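Local coordinates for putative type VI secretion protein (Escherichia coli, PDB 6SKI), which is a phospholipase effector of the type VI secretion system, a toxin that binds the TTR domain of the VgrG spike, at residues 353-358 and 403-408; 379-384 and 399-404. All coordinates share one frame; numbering follows the deposited sequence.

In the fold
Both contacts use strand 398-409, the middle strand of a three-stranded antiparallel sheet. Contact 1 lays helix 350-362 against one face of this strand. Contact 2 joins the strand to its edge neighbour, strand 376-386, which follows the helix in the chain. The contact centres are about 10 Å apart, and Ala403 and Ala404 belong to both. The helix also reaches the edge strand directly, where the Thr379 methyl packs against the Glu356 carboxylate. The centre of contact 1 is about 30 Å, and that of contact 2 about 35 Å, from the centre of the chain. Neither contains a residue of the presumed Ser-His-Asp triad of this hydrolase.

Contact 1 of 2, residues 353-358 and 403-408; sequences RKAEQV and AAVFFE
Ala355 and Val358 of the helix meet Ala403 and Val405 of the strand, and the contact is essentially apolar. Ala355 CB faces Ala403 CB at 3.8 Å, methyl against methyl. The same Ala355 CB lies 4.2 Å from Val405 CG2. One turn further on, Val358 and Val405 cross obliquely. Val405 CG2 lies 3.9 Å from Val358 CB and at a similar distance from Val358 CG1. Val405 thus makes its contact through one branch. Its CG1 is anti to the backbone N (chi1 -175°), which leaves CG2 beside that N and directed at the helix.

Backbone atoms join the packing, but no hydrogen bond crosses between the segments. The Ala355 carbonyl oxygen also touches Val405 CG2, and Ala355 CB is 4.0 Å from Ala404 O. The small alanines go with a close approach. The segment axes come within 7.1 Å, and the CA atoms of Ala355 and Ala404 are 5.3 Å apart. The two segments run in nearly the same direction, 23° from parallel. They bury 178 Å² in all.

Charged groups lie off this interface. Arg353 pairs with Asp348, and Glu356 pairs with Arg359 and Lys360; both side chains leave the helix on the side turned from the strand.

Ala404 and Phe406 turn to the other face of the sheet. There Ala404 touches Phe81, and Phe406 touches Leu82 and Ile85, of helix 72-85, and Phe406 meets Phe331 edge-to-face. The arrangement is a three-layer packing, with an antiparallel sheet between two helices: helix 350-362 on one face of strands 328-341, 398-409 and 376-386, helix 72-85 on the other.

Contact 2 of 2, residues 379-384 and 399-404; sequences TKIRSI and KQVGAA
The Arg382 guanidinium and the Gln400 amide cross at an angle, their planes 64° apart. Gln400 OE1 stands obliquely to the guanidinium, 3.9 Å from Arg382 NH1, with no hydrogen bond between them. Ile384 CG2 covers one guanidinium face near its rim, 3.7 Å from the plane. The charge is met outside the pair: Arg382 NE forms a salt bridge with Glu84 of helix 72-85. Arg382 reaches this helix with CG anti to the backbone N (chi1 -172°) and an extended chain.

Ile384 and Gln400 run side by side, with Ile384 CG1 3.7 Å from Gln400 CB. The other face of the sheet carries Ile381, Ser383, Val401 and Ala403. There Ile381 CG2 touches Val401 CG1 at 4.1 Å, and both side chains point the same way. Ser383 OG hydrogen-bonds to Glu346.

Six backbone hydrogen bonds join the strands. Lys380 with Ala404, Arg382 with Gly402 and Ile384 with Gln400 are hydrogen-bonded pairs, each held by two N-H...O bonds. The straightest is Arg382 N to Gly402 O, 2.8 Å long with an angle of 172° at the hydrogen. Ile381-Ala403 and Ser383-Val401 are the non-hydrogen-bonded pairs between them. This is a regular antiparallel ladder, pairing edge strand 376-386 with central strand 398-409 of the three-stranded sheet.

Contact 1 of 2, residues 353-358 and 403-408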
loop_
_atom_site.group_PDB
_atom_site.type_symbol
_atom_site.label_atom_id
_atom_site.label_comp_id
_atom_site.label_asym_id
_atom_site.label_seq_id
_atom_site.Cartn_x
_atom_site.Cartn_y
_atom_site.Cartn_z
ATOM N N ARG A 353 39.050 4.658 11.462
ATOM C CA ARG A 353 38.987 6.098 11.253
ATOM C C ARG A 353 37.791 6.466 10.388
ATOM O O ARG A 353 37.102 7.458 10.656
ATOM C CB ARG A 353 40.289 6.580 10.619
ATOM C CG ARG A 353 41.456 6.603 11.584
ATOM C CD ARG A 353 42.687 7.219 10.953
ATOM N NE ARG A 353 43.906 6.596 11.460
ATOM C CZ ARG A 353 44.594 5.666 10.808
ATOM N NH1 ARG A 353 44.183 5.250 9.619
ATOM N NH2 ARG A 353 45.691 5.151 11.343
ATOM N N LYS A 354 37.506 5.653 9.370
ATOM C CA LYS A 354 36.340 5.895 8.531
ATOM C C LYS A 354 35.052 5.736 9.328
ATOM O O LYS A 354 34.135 6.557 9.213
ATOM C CB LYS A 354 36.356 4.944 7.336
ATOM C CG LYS A 354 35.153 5.070 6.425
ATOM C CD LYS A 354 35.055 6.464 5.839
ATOM C CE LYS A 354 34.110 6.491 4.652
ATOM N NZ LYS A 354 34.323 5.321 3.757
ATOM N N ALA A 355 34.969 4.688 10.148
ATOM C CA ALA A 355 33.767 4.469 10.942
ATOM C C ALA A 355 33.561 5.586 11.956
ATOM O O ALA A 355 32.427 6.011 12.194
ATOM C CB ALA A 355 33.838 3.113 11.639
ATOM N N GLU A 356 34.640 6.081 12.559
ATOM C CA GLU A 356 34.498 7.173 13.515
ATOM C C GLU A 356 34.104 8.468 12.817
ATOM O O GLU A 356 33.322 9.259 13.360
ATOM C CB GLU A 356 35.790 7.352 14.306
ATOM C CG GLU A 356 35.900 6.424 15.497
ATOM C CD GLU A 356 35.458 7.081 16.787
ATOM O OE1 GLU A 356 35.771 8.275 16.984
ATOM O OE2 GLU A 356 34.796 6.408 17.603
ATOM N N GLN A 357 34.621 8.696 11.608
ATOM C CA GLN A 357 34.165 9.842 10.828
ATOM C C GLN A 357 32.675 9.743 10.537
ATOM O O GLN A 357 31.942 10.730 10.669
ATOM C CB GLN A 357 34.957 9.939 9.526
ATOM C CG GLN A 357 36.134 10.887 9.589
ATOM C CD GLN A 357 36.499 11.440 8.230
ATOM O OE1 GLN A 357 36.183 10.843 7.201
ATOM N NE2 GLN A 357 37.166 12.588 8.216
ATOM N N VAL A 358 32.207 8.555 10.151
ATOM C CA VAL A 358 30.785 8.377 9.870
ATOM C C VAL A 358 29.958 8.574 11.135
ATOM O O VAL A 358 28.868 9.153 11.093
ATOM C CB VAL A 358 30.526 7.000 9.232
ATOM C CG1 VAL A 358 29.044 6.810 8.984
ATOM C CG2 VAL A 358 31.285 6.877 7.931
ATOM N N ALA A 403 35.460 -2.342 10.617
ATOM C CA ALA A 403 34.810 -1.361 11.466
ATOM C C ALA A 403 33.506 -0.924 10.827
ATOM O O ALA A 403 33.399 -0.846 9.596
ATOM C CB ALA A 403 35.707 -0.149 11.714
ATOM N N ALA A 404 32.507 -0.676 11.668
ATOM C CA ALA A 404 31.240 -0.126 11.209
ATOM C C ALA A 404 30.649 0.749 12.303
ATOM O O ALA A 404 31.131 0.770 13.434
ATOM C CB ALA A 404 30.259 -1.230 10.814
ATOM N N VAL A 405 29.612 1.498 11.951
ATOM C CA VAL A 405 28.851 2.274 12.924
ATOM C C VAL A 405 27.577 1.513 13.260
ATOM O O VAL A 405 26.780 1.198 12.372
ATOM C CB VAL A 405 28.533 3.678 12.395
ATOM C CG1 VAL A 405 27.858 4.499 13.471
ATOM C CG2 VAL A 405 29.795 4.351 11.936
ATOM N N PHE A 406 27.385 1.218 14.539
ATOM C CA PHE A 406 26.253 0.443 15.018
ATOM C C PHE A 406 25.332 1.312 15.861
ATOM O O PHE A 406 25.788 2.098 16.696
ATOM C CB PHE A 406 26.727 -0.750 15.845
ATOM C CG PHE A 406 25.841 -1.951 15.735
ATOM C CD1 PHE A 406 25.694 -2.611 14.531
ATOM C CD2 PHE A 406 25.159 -2.423 16.836
ATOM C CE1 PHE A 406 24.885 -3.717 14.428
ATOM C CE2 PHE A 406 24.343 -3.525 16.737
ATOM C CZ PHE A 406 24.210 -4.173 15.532
ATOM N N PHE A 407 24.035 1.164 15.631
ATOM C CA PHE A 407 23.001 1.788 16.438
ATOM C C PHE A 407 22.207 0.692 17.129
ATOM O O PHE A 407 21.718 -0.231 16.470
ATOM C CB PHE A 407 22.082 2.651 15.576
ATOM C CG PHE A 407 21.052 3.406 16.358
ATOM C CD1 PHE A 407 21.429 4.325 17.314
ATOM C CD2 PHE A 407 19.706 3.194 16.134
ATOM C CE1 PHE A 407 20.486 5.017 18.029
ATOM C CE2 PHE A 407 18.760 3.885 16.849
ATOM C CZ PHE A 407 19.152 4.798 17.797
ATOM N N GLU A 408 22.095 0.787 18.452
ATOM C CA GLU A 408 21.340 -0.174 19.244
ATOM C C GLU A 408 20.220 0.553 19.967
ATOM O O GLU A 408 20.478 1.423 20.803
ATOM C CB GLU A 408 22.238 -0.893 20.250
ATOM C CG GLU A 408 23.258 -1.821 19.633
ATOM C CD GLU A 408 24.623 -1.698 20.278
ATOM O OE1 GLU A 408 24.936 -2.513 21.171
ATOM O OE2 GLU A 408 25.384 -0.783 19.894
#

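Contact 2 of 2, residues 379-384 and 399-404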
loop_
_atom_site.group_PDB
_atom_site.type_symbol
_atom_site.label_atom_id
_atom_site.label_comp_id
_atom_site.label_asym_id
_atom_site.label_seq_id
_atom_site.Cartn_x
_atom_site.Cartn_y
_atom_site.Cartn_z
ATOM N N THR A 379 30.967 2.785 17.370
ATOM C CA THR A 379 31.713 2.150 16.292
ATOM C C THR A 379 32.121 0.763 16.763
ATOM O O THR A 379 32.806 0.624 17.782
ATOM C CB THR A 379 32.945 2.956 15.885
ATOM O OG1 THR A 379 34.044 2.601 16.730
ATOM C CG2 THR A 379 32.684 4.436 15.989
ATOM N N LYS A 380 31.696 -0.253 16.027
ATOM C CA LYS A 380 31.959 -1.638 16.374
ATOM C C LYS A 380 33.103 -2.166 15.526
ATOM O O LYS A 380 33.143 -1.938 14.308
ATOM C CB LYS A 380 30.709 -2.495 16.185
ATOM C CG LYS A 380 29.621 -2.185 17.186
ATOM C CD LYS A 380 29.537 -3.239 18.262
ATOM C CE LYS A 380 28.508 -2.867 19.306
ATOM N NZ LYS A 380 29.009 -3.105 20.684
ATOM N N ILE A 381 34.031 -2.859 16.181
ATOM C CA ILE A 381 35.240 -3.384 15.563
ATOM C C ILE A 381 35.180 -4.904 15.594
ATOM O O ILE A 381 34.841 -5.501 16.622
ATOM C CB ILE A 381 36.504 -2.884 16.280
ATOM C CG1 ILE A 381 36.463 -1.370 16.456
ATOM C CG2 ILE A 381 37.743 -3.284 15.504
ATOM C CD1 ILE A 381 37.627 -0.835 17.245
ATOM N N ARG A 382 35.503 -5.521 14.466
ATOM C CA ARG A 382 35.682 -6.956 14.345
ATOM C C ARG A 382 37.139 -7.217 13.998
ATOM O O ARG A 382 37.699 -6.541 13.135
ATOM C CB ARG A 382 34.770 -7.523 13.259
ATOM C CG ARG A 382 34.735 -9.027 13.177
ATOM C CD ARG A 382 33.578 -9.470 12.313
ATOM N NE ARG A 382 33.722 -10.846 11.851
ATOM C CZ ARG A 382 34.233 -11.181 10.674
ATOM N NH1 ARG A 382 34.654 -10.240 9.844
ATOM N NH2 ARG A 382 34.325 -12.456 10.327
ATOM N N SER A 383 37.760 -8.171 14.681
ATOM C CA SER A 383 39.119 -8.586 14.362
ATOM C C SER A 383 39.162 -10.102 14.289
ATOM O O SER A 383 38.865 -10.781 15.276
ATOM C CB SER A 383 40.113 -8.066 15.399
ATOM O OG SER A 383 39.623 -8.258 16.714
ATOM N N ILE A 384 39.523 -10.629 13.124
ATOM C CA ILE A 384 39.737 -12.060 12.961
ATOM C C ILE A 384 41.163 -12.282 12.477
ATOM O O ILE A 384 41.849 -11.356 12.054
ATOM C CB ILE A 384 38.719 -12.706 12.002
ATOM C CG1 ILE A 384 38.726 -11.999 10.650
ATOM C CG2 ILE A 384 37.331 -12.681 12.605
ATOM C CD1 ILE A 384 38.151 -12.834 9.535
ATOM N N LYS A 399 45.834 -9.916 10.631
ATOM C CA LYS A 399 44.459 -9.889 11.102
ATOM C C LYS A 399 43.620 -9.099 10.113
ATOM O O LYS A 399 44.094 -8.134 9.512
ATOM C CB LYS A 399 44.352 -9.251 12.495
ATOM C CG LYS A 399 44.482 -7.733 12.479
ATOM C CD LYS A 399 45.095 -7.175 13.745
ATOM C CE LYS A 399 44.366 -7.645 14.982
ATOM N NZ LYS A 399 44.824 -6.898 16.184
ATOM N N GLN A 400 42.375 -9.512 9.941
ATOM C CA GLN A 400 41.393 -8.706 9.236
ATOM C C GLN A 400 40.629 -7.898 10.273
ATOM O O GLN A 400 39.996 -8.469 11.169
ATOM C CB GLN A 400 40.436 -9.563 8.410
ATOM C CG GLN A 400 39.666 -8.757 7.377
ATOM C CD GLN A 400 38.453 -9.482 6.847
ATOM O OE1 GLN A 400 37.811 -10.246 7.565
ATOM N NE2 GLN A 400 38.127 -9.244 5.584
ATOM N N VAL A 401 40.711 -6.576 10.160
ATOM C CA VAL A 401 40.020 -5.648 11.041
ATOM C C VAL A 401 38.932 -4.968 10.226
ATOM O O VAL A 401 39.211 -4.353 9.189
ATOM C CB VAL A 401 40.980 -4.615 11.646
ATOM C CG1 VAL A 401 40.206 -3.430 12.188
ATOM C CG2 VAL A 401 41.815 -5.247 12.735
ATOM N N GLY A 402 37.700 -5.102 10.680
ATOM C CA GLY A 402 36.571 -4.408 10.086
ATOM C C GLY A 402 35.959 -3.465 11.100
ATOM O O GLY A 402 35.960 -3.743 12.296
ATOM N N ALA A 403 35.460 -2.342 10.617
ATOM C CA ALA A 403 34.810 -1.361 11.466
ATOM C C ALA A 403 33.506 -0.924 10.827
ATOM O O ALA A 403 33.399 -0.846 9.596
ATOM C CB ALA A 403 35.707 -0.149 11.714
ATOM N N ALA A 404 32.507 -0.676 11.668
ATOM C CA ALA A 404 31.240 -0.126 11.209
ATOM C C ALA A 404 30.649 0.749 12.303
ATOM O O ALA A 404 31.131 0.770 13.434
ATOM C CB ALA A 404 30.259 -1.230 10.814
#